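Local coordinates for muconate lactonizing enzyme (Corynebacterium glutamicum, PDB 3I4K), which belongs to the muconate lactonizing enzyme family of the enolase superfamily and carries a magnesium ion in its barrel domain, at residues S253-T256 against P257-L261; L282-S285 against K286-A289; L315-A318 against A319-A323. All blocks are in the same frame, centred on the assembly; numbering follows the deposited sequence.

Contact 1: S253-T256 against P257-L261; sequences SVWT and PAEAL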
loop_
_atom_site.group_PDB
_atom_site.type_symbol
_atom_site.label_atom_id
_atom_site.label_comp_id
_atom_site.label_asym_id
_atom_site.label_seq_id
_atom_site.Cartn_x
_atom_site.Cartn_y
_atom_site.Cartn_z
ATOM N N SER A 253 -9.453 -15.995 -7.817
ATOM C CA SER A 253 -10.357 -14.857 -7.949
ATOM C C SER A 253 -9.647 -13.531 -7.674
ATOM O O SER A 253 -10.134 -12.477 -8.081
ATOM C CB SER A 253 -11.538 -14.963 -6.971
ATOM O OG SER A 253 -12.450 -15.977 -7.344
ATOM N N VAL A 254 -8.509 -13.565 -6.984
ATOM C CA VAL A 254 -7.810 -12.320 -6.663
ATOM C C VAL A 254 -6.340 -12.251 -7.065
ATOM O O VAL A 254 -5.488 -12.822 -6.401
ATOM C CB VAL A 254 -7.883 -11.995 -5.134
ATOM C CG1 VAL A 254 -7.106 -10.698 -4.833
ATOM C CG2 VAL A 254 -9.343 -11.851 -4.687
ATOM N N TRP A 255 -6.061 -11.532 -8.147
ATOM C CA TRP A 255 -4.693 -11.327 -8.628
ATOM C C TRP A 255 -4.352 -9.831 -8.471
ATOM O O TRP A 255 -3.249 -9.464 -8.061
ATOM C CB TRP A 255 -4.570 -11.622 -10.124
ATOM C CG TRP A 255 -4.730 -13.019 -10.611
ATOM C CD1 TRP A 255 -5.682 -13.922 -10.249
ATOM C CD2 TRP A 255 -4.034 -13.593 -11.727
ATOM N NE1 TRP A 255 -5.639 -15.022 -11.087
ATOM C CE2 TRP A 255 -4.635 -14.841 -12.003
ATOM C CE3 TRP A 255 -2.965 -13.164 -12.527
ATOM C CZ2 TRP A 255 -4.205 -15.666 -13.052
ATOM C CZ3 TRP A 255 -2.537 -13.986 -13.573
ATOM C CH2 TRP A 255 -3.159 -15.222 -13.825
ATOM N N THR A 256 -5.311 -8.981 -8.826
ATOM C CA THR A 256 -5.131 -7.530 -8.796
ATOM C C THR A 256 -5.904 -6.784 -7.695
ATOM O O THR A 256 -6.853 -7.314 -7.119
ATOM C CB THR A 256 -5.566 -6.926 -10.139
ATOM O OG1 THR A 256 -6.997 -6.900 -10.198
ATOM C CG2 THR A 256 -5.054 -7.778 -11.309
ATOM N N PRO A 257 -5.486 -5.540 -7.387
ATOM C CA PRO A 257 -6.135 -4.702 -6.367
ATOM C C PRO A 257 -7.624 -4.569 -6.682
ATOM O O PRO A 257 -8.475 -4.677 -5.796
ATOM C CB PRO A 257 -5.401 -3.365 -6.501
ATOM C CG PRO A 257 -3.988 -3.803 -6.843
ATOM C CD PRO A 257 -4.229 -4.918 -7.867
ATOM N N ALA A 258 -7.930 -4.339 -7.954
ATOM C CA ALA A 258 -9.318 -4.218 -8.401
ATOM C C ALA A 258 -10.104 -5.500 -8.074
ATOM O O ALA A 258 -11.267 -5.445 -7.647
ATOM C CB ALA A 258 -9.372 -3.928 -9.917
ATOM N N GLU A 259 -9.470 -6.653 -8.266
ATOM C CA GLU A 259 -10.146 -7.907 -7.972
ATOM C C GLU A 259 -10.263 -8.096 -6.454
ATOM O O GLU A 259 -11.198 -8.726 -5.983
ATOM C CB GLU A 259 -9.404 -9.086 -8.624
ATOM C CG GLU A 259 -9.309 -8.956 -10.143
ATOM C CD GLU A 259 -8.597 -10.127 -10.798
ATOM O OE1 GLU A 259 -7.590 -10.615 -10.234
ATOM O OE2 GLU A 259 -9.040 -10.553 -11.882
ATOM N N ALA A 260 -9.330 -7.549 -5.682
ATOM C CA ALA A 260 -9.444 -7.672 -4.226
ATOM C C ALA A 260 -10.647 -6.829 -3.757
ATOM O O ALA A 260 -11.382 -7.206 -2.837
ATOM C CB ALA A 260 -8.171 -7.185 -3.548
ATOM N N LEU A 261 -10.824 -5.680 -4.401
ATOM C CA LEU A 261 -11.908 -4.763 -4.101
ATOM C C LEU A 261 -13.244 -5.434 -4.445
ATOM O O LEU A 261 -14.229 -5.275 -3.719
ATOM C CB LEU A 261 -11.760 -3.489 -4.941
ATOM C CG LEU A 261 -12.219 -2.135 -4.383
ATOM C CD1 LEU A 261 -12.503 -1.203 -5.558
ATOM C CD2 LEU A 261 -13.443 -2.281 -3.493
#
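Thr-256 turns OG1 into the notch between its backbone N and carbonyl carbon (chi1 76°), and Glu-259 swings CG back beside its own N (chi1 -59°) before running out extended, so that each side chain meets the backbone of the other. OG1 of Thr-256 accepts the N-H of Glu-259 at 3.1 Å. In return the carboxylate of Glu-259 folds back over the turn, and its OE1 takes two amides at once: Trp-255 N at 2.7 Å, arriving nearly in line with the C-O bond, and Thr-256 N at 3.1 Å, arriving on the anti side and well out of the carboxylate plane. This reciprocal pair is a capping box, with Thr-256 as N-cap of helix 257-266 in the barrel domain, one of the helices that follow the barrel strands. Pro-257 occupies the first turn, where the lack of an N-H costs nothing, and the regular helical bond from Ala-260 N to Thr-256 O follows at 2.9 Å. The two bonds to OE1 hold the carboxylate beside the indole of Trp-255, the two side chains pointing the same way with their planes 78° apart; CB of Trp-255 lies 3.2 Å from OE1 of Glu-259. On the buried flank CG1 of Val-254 packs on CB of Ala-260 at 3.9 Å. Beyond the turn, the Trp-255 ring meets Tyr-105 edge-to-face, while OG of Ser-253 is hydrogen-bonded to Ala-231 O and to Gln-227. Pro-257 rests on helix 282-294 and also packs on Ala-294 of the second subunit.

Contact 2: L282-S285 against K286-A289; sequences LLES and KKIA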
loop_
_atom_site.group_PDB
_atom_site.type_symbol
_atom_site.label_atom_id
_atom_site.label_comp_id
_atom_site.label_asym_id
_atom_site.label_seq_id
_atom_site.Cartn_x
_atom_site.Cartn_y
_atom_site.Cartn_z
ATOM N N LEU A 282 6.104 -6.938 -5.368
ATOM C CA LEU A 282 5.993 -6.569 -3.968
ATOM C C LEU A 282 5.172 -5.276 -3.825
ATOM O O LEU A 282 4.480 -5.086 -2.830
ATOM C CB LEU A 282 7.392 -6.395 -3.368
ATOM C CG LEU A 282 8.207 -7.690 -3.281
ATOM C CD1 LEU A 282 9.692 -7.365 -3.189
ATOM C CD2 LEU A 282 7.748 -8.505 -2.064
ATOM N N LEU A 283 5.239 -4.391 -4.816
ATOM C CA LEU A 283 4.465 -3.155 -4.735
ATOM C C LEU A 283 2.974 -3.499 -4.825
ATOM O O LEU A 283 2.186 -3.075 -3.982
ATOM C CB LEU A 283 4.846 -2.172 -5.861
ATOM C CG LEU A 283 6.300 -1.676 -5.929
ATOM C CD1 LEU A 283 6.420 -0.595 -6.997
ATOM C CD2 LEU A 283 6.747 -1.130 -4.585
ATOM N N GLU A 284 2.595 -4.276 -5.835
ATOM C CA GLU A 284 1.201 -4.674 -6.004
ATOM C C GLU A 284 0.698 -5.431 -4.792
ATOM O O GLU A 284 -0.429 -5.212 -4.349
ATOM C CB GLU A 284 1.026 -5.531 -7.257
ATOM C CG GLU A 284 1.162 -4.740 -8.547
ATOM C CD GLU A 284 0.184 -3.574 -8.615
ATOM O OE1 GLU A 284 -1.037 -3.821 -8.561
ATOM O OE2 GLU A 284 0.628 -2.414 -8.723
ATOM N N SER A 285 1.538 -6.311 -4.252
ATOM C CA SER A 285 1.179 -7.092 -3.076
ATOM C C SER A 285 0.817 -6.185 -1.890
ATOM O O SER A 285 -0.051 -6.530 -1.085
ATOM C CB SER A 285 2.328 -8.021 -2.682
ATOM O OG SER A 285 2.527 -9.046 -3.643
ATOM N N LYS A 286 1.501 -5.051 -1.753
ATOM C CA LYS A 286 1.181 -4.121 -0.659
ATOM C C LYS A 286 -0.236 -3.584 -0.849
ATOM O O LYS A 286 -0.969 -3.357 0.121
ATOM C CB LYS A 286 2.147 -2.930 -0.632
ATOM C CG LYS A 286 3.463 -3.178 0.086
ATOM C CD LYS A 286 3.246 -3.540 1.551
ATOM C CE LYS A 286 4.564 -3.602 2.295
ATOM N NZ LYS A 286 4.342 -3.960 3.721
ATOM N N LYS A 287 -0.613 -3.375 -2.108
ATOM C CA LYS A 287 -1.940 -2.859 -2.422
ATOM C C LYS A 287 -3.014 -3.883 -2.074
ATOM O O LYS A 287 -4.054 -3.530 -1.511
ATOM C CB LYS A 287 -2.022 -2.475 -3.900
ATOM C CG LYS A 287 -0.966 -1.446 -4.314
ATOM C CD LYS A 287 -1.148 -1.038 -5.761
ATOM C CE LYS A 287 -0.020 -0.141 -6.242
ATOM N NZ LYS A 287 -0.185 0.159 -7.687
ATOM N N ILE A 288 -2.761 -5.151 -2.392
ATOM C CA ILE A 288 -3.733 -6.198 -2.081
ATOM C C ILE A 288 -3.978 -6.181 -0.575
ATOM O O ILE A 288 -5.117 -6.205 -0.118
ATOM C CB ILE A 288 -3.216 -7.621 -2.457
ATOM C CG1 ILE A 288 -2.911 -7.714 -3.956
ATOM C CG2 ILE A 288 -4.257 -8.666 -2.050
ATOM C CD1 ILE A 288 -4.135 -7.730 -4.894
ATOM N N ALA A 289 -2.895 -6.138 0.195
ATOM C CA ALA A 289 -2.998 -6.141 1.650
ATOM C C ALA A 289 -3.784 -4.949 2.199
ATOM O O ALA A 289 -4.599 -5.100 3.118
ATOM C CB ALA A 289 -1.603 -6.177 2.268
#
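NZ of Lys-287 is gripped by two carboxylates: OE2 of Glu-284, one helical turn earlier, at 2.9 Å, and Glu-293 of the second subunit, also in a salt bridge. The first is an i to i+3 salt bridge on the flank of helix 282-294 that faces Pro-257 and the second subunit; this helix is the helical part of a beta-alpha-beta unit between strands 271-274 and 298-301 of the barrel. Glu-284 bends at CG (chi2 -57°), which turns its carboxylate along the helix, while the lysine chain stays extended and passes across it. NZ meets OE2 on its syn side, 25° out of the carboxylate plane, and the lysine CE lies 3.4 Å from the same oxygen. A lysine shared by two acids in this way probably keeps its positive charge, and the second bridge, to OE1 of Glu-293, joins the helix to the neighbouring subunit. Beneath the side chains run the helical bonds: Ile-288 N reaches Glu-284 O at 3.0 Å, and Ala-289 N reaches Ser-285 O at 3.1 Å. Inward, Ile-288 packs on Ile-272 and Leu-274 of strand 271-274, and Ser-285 turns its OG back to Gly-281 O. Lys-286 leaves the helix in another direction, its NZ going to Thr-321, while its CG passes 3.6 Å from Leu-282 O, the carbonyl that accepts Lys-286 N at 3.2 Å.

Contact 3: L315-A318 against A319-A323; sequences LQFA and ASTKA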
loop_
_atom_site.group_PDB
_atom_site.type_symbol
_atom_site.label_atom_id
_atom_site.label_comp_id
_atom_site.label_asym_id
_atom_site.label_seq_id
_atom_site.Cartn_x
_atom_site.Cartn_y
_atom_site.Cartn_z
ATOM N N LEU A 315 8.670 -13.990 1.952
ATOM C CA LEU A 315 8.874 -13.961 3.398
ATOM C C LEU A 315 9.255 -12.541 3.837
ATOM O O LEU A 315 8.919 -12.106 4.943
ATOM C CB LEU A 315 9.958 -14.965 3.811
ATOM C CG LEU A 315 9.549 -16.443 3.812
ATOM C CD1 LEU A 315 10.785 -17.311 3.935
ATOM C CD2 LEU A 315 8.589 -16.728 4.963
ATOM N N GLN A 316 9.952 -11.819 2.966
ATOM C CA GLN A 316 10.338 -10.447 3.270
ATOM C C GLN A 316 9.049 -9.628 3.302
ATOM O O GLN A 316 8.907 -8.697 4.100
ATOM C CB GLN A 316 11.273 -9.900 2.190
ATOM C CG GLN A 316 12.632 -10.601 2.128
ATOM C CD GLN A 316 13.582 -10.183 3.250
ATOM O OE1 GLN A 316 14.527 -10.906 3.576
ATOM N NE2 GLN A 316 13.347 -9.012 3.826
ATOM N N PHE A 317 8.110 -9.990 2.432
ATOM C CA PHE A 317 6.837 -9.286 2.372
ATOM C C PHE A 317 6.079 -9.560 3.659
ATOM O O PHE A 317 5.608 -8.640 4.311
ATOM C CB PHE A 317 6.003 -9.730 1.161
ATOM C CG PHE A 317 4.679 -9.014 1.054
ATOM C CD1 PHE A 317 3.513 -9.592 1.552
ATOM C CD2 PHE A 317 4.615 -7.723 0.531
ATOM C CE1 PHE A 317 2.296 -8.893 1.539
ATOM C CE2 PHE A 317 3.404 -7.010 0.512
ATOM C CZ PHE A 317 2.243 -7.605 1.021
ATOM N N ALA A 318 5.980 -10.829 4.030
ATOM C CA ALA A 318 5.284 -11.192 5.252
ATOM C C ALA A 318 5.940 -10.557 6.479
ATOM O O ALA A 318 5.261 -10.217 7.449
ATOM C CB ALA A 318 5.253 -12.695 5.404
ATOM N N ALA A 319 7.262 -10.402 6.435
ATOM C CA ALA A 319 7.988 -9.821 7.557
ATOM C C ALA A 319 7.622 -8.361 7.791
ATOM O O ALA A 319 7.663 -7.880 8.922
ATOM C CB ALA A 319 9.489 -9.943 7.331
ATOM N N SER A 320 7.251 -7.668 6.722
ATOM C CA SER A 320 6.921 -6.251 6.798
ATOM C C SER A 320 5.439 -5.920 6.655
ATOM O O SER A 320 5.061 -4.750 6.693
ATOM C CB SER A 320 7.686 -5.510 5.713
ATOM O OG SER A 320 7.275 -5.960 4.434
ATOM N N THR A 321 4.599 -6.936 6.501
ATOM C CA THR A 321 3.173 -6.699 6.312
ATOM C C THR A 321 2.307 -7.242 7.447
ATOM O O THR A 321 2.057 -8.437 7.545
ATOM C CB THR A 321 2.726 -7.296 4.978
ATOM O OG1 THR A 321 3.541 -6.742 3.925
ATOM C CG2 THR A 321 1.262 -6.973 4.709
ATOM N N LYS A 322 1.839 -6.340 8.298
ATOM C CA LYS A 322 1.018 -6.715 9.439
ATOM C C LYS A 322 -0.287 -7.389 9.014
ATOM O O LYS A 322 -0.803 -8.266 9.720
ATOM C CB LYS A 322 0.711 -5.465 10.263
ATOM C CG LYS A 322 0.535 -5.697 11.747
ATOM C CD LYS A 322 -0.758 -6.378 12.074
ATOM C CE LYS A 322 -0.873 -6.594 13.575
ATOM N NZ LYS A 322 0.247 -7.414 14.089
ATOM N N ALA A 323 -0.814 -6.976 7.869
ATOM C CA ALA A 323 -2.067 -7.517 7.348
ATOM C C ALA A 323 -1.975 -9.001 6.952
ATOM O O ALA A 323 -2.998 -9.616 6.646
ATOM C CB ALA A 323 -2.549 -6.678 6.171
#
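The hydroxyl of Thr-321 hangs over the ring of Phe-317, OG1 standing 3.2 Å above the plane near its centre, and this is the tight part of the contact. CB of Thr-321 follows over the same face, 4.1 Å from the ring centroid and 23° off its normal, in a CH-pi contact. Phe-317 holds CG anti to its own N (chi1 -179°), a rotation that sends the ring out from the helix, one face turned to the Thr-321 hydroxyl. The hydroxyl itself is committed: OG1 donates to Phe-317 O at 2.8 Å and also meets Lys-286 NZ of helix 282-294, so its polar end is satisfied although it lies against an aromatic face. Phe-317 O also accepts Ser-320 N at 3.1 Å; the two donors come from opposite faces of the carbonyl plane, and neither lies on a lone pair. One residue further the grip slackens, and Thr-321 N makes a weak bond of 3.5 Å to Ala-318 O. Earlier in the helix the pattern is regular, with Ala-319 N on Leu-315 O at 2.8 Å, and the methyl of Ala-318 packs on Val-138 of strand 137-144. The loose side begins past Thr-321, where the chain turns outward: Lys-322 is exposed, makes no contact with residues 315-318 and packs on Ala-94 of the second subunit. This is the C-terminal part of helix 308-320, packed between helix 282-294 and strand 137-144 in the barrel domain of the enolase superfamily fold.

In the fold
All three contacts lie in the barrel domain and show different stations of its helices: contact 1 a start, contact 2 a first half, contact 3 an end. Contact 3 is the most buried, its touching residues all enclosed, whereas contacts 1 and 2 are each half buried. Chemistry follows place: backbone amides held by side chains at the helix start, charged groups at the subunit interface, an aromatic face under a hydroxyl inside. Contact 2 bridges the others, with Ile-288 CD1 3.4 Å from Thr-256 C on one flank and Ser-285 O 3.3 Å from Phe-317 CZ on another, while contacts 1 and 3 stay about 11 Å apart at their nearest atoms.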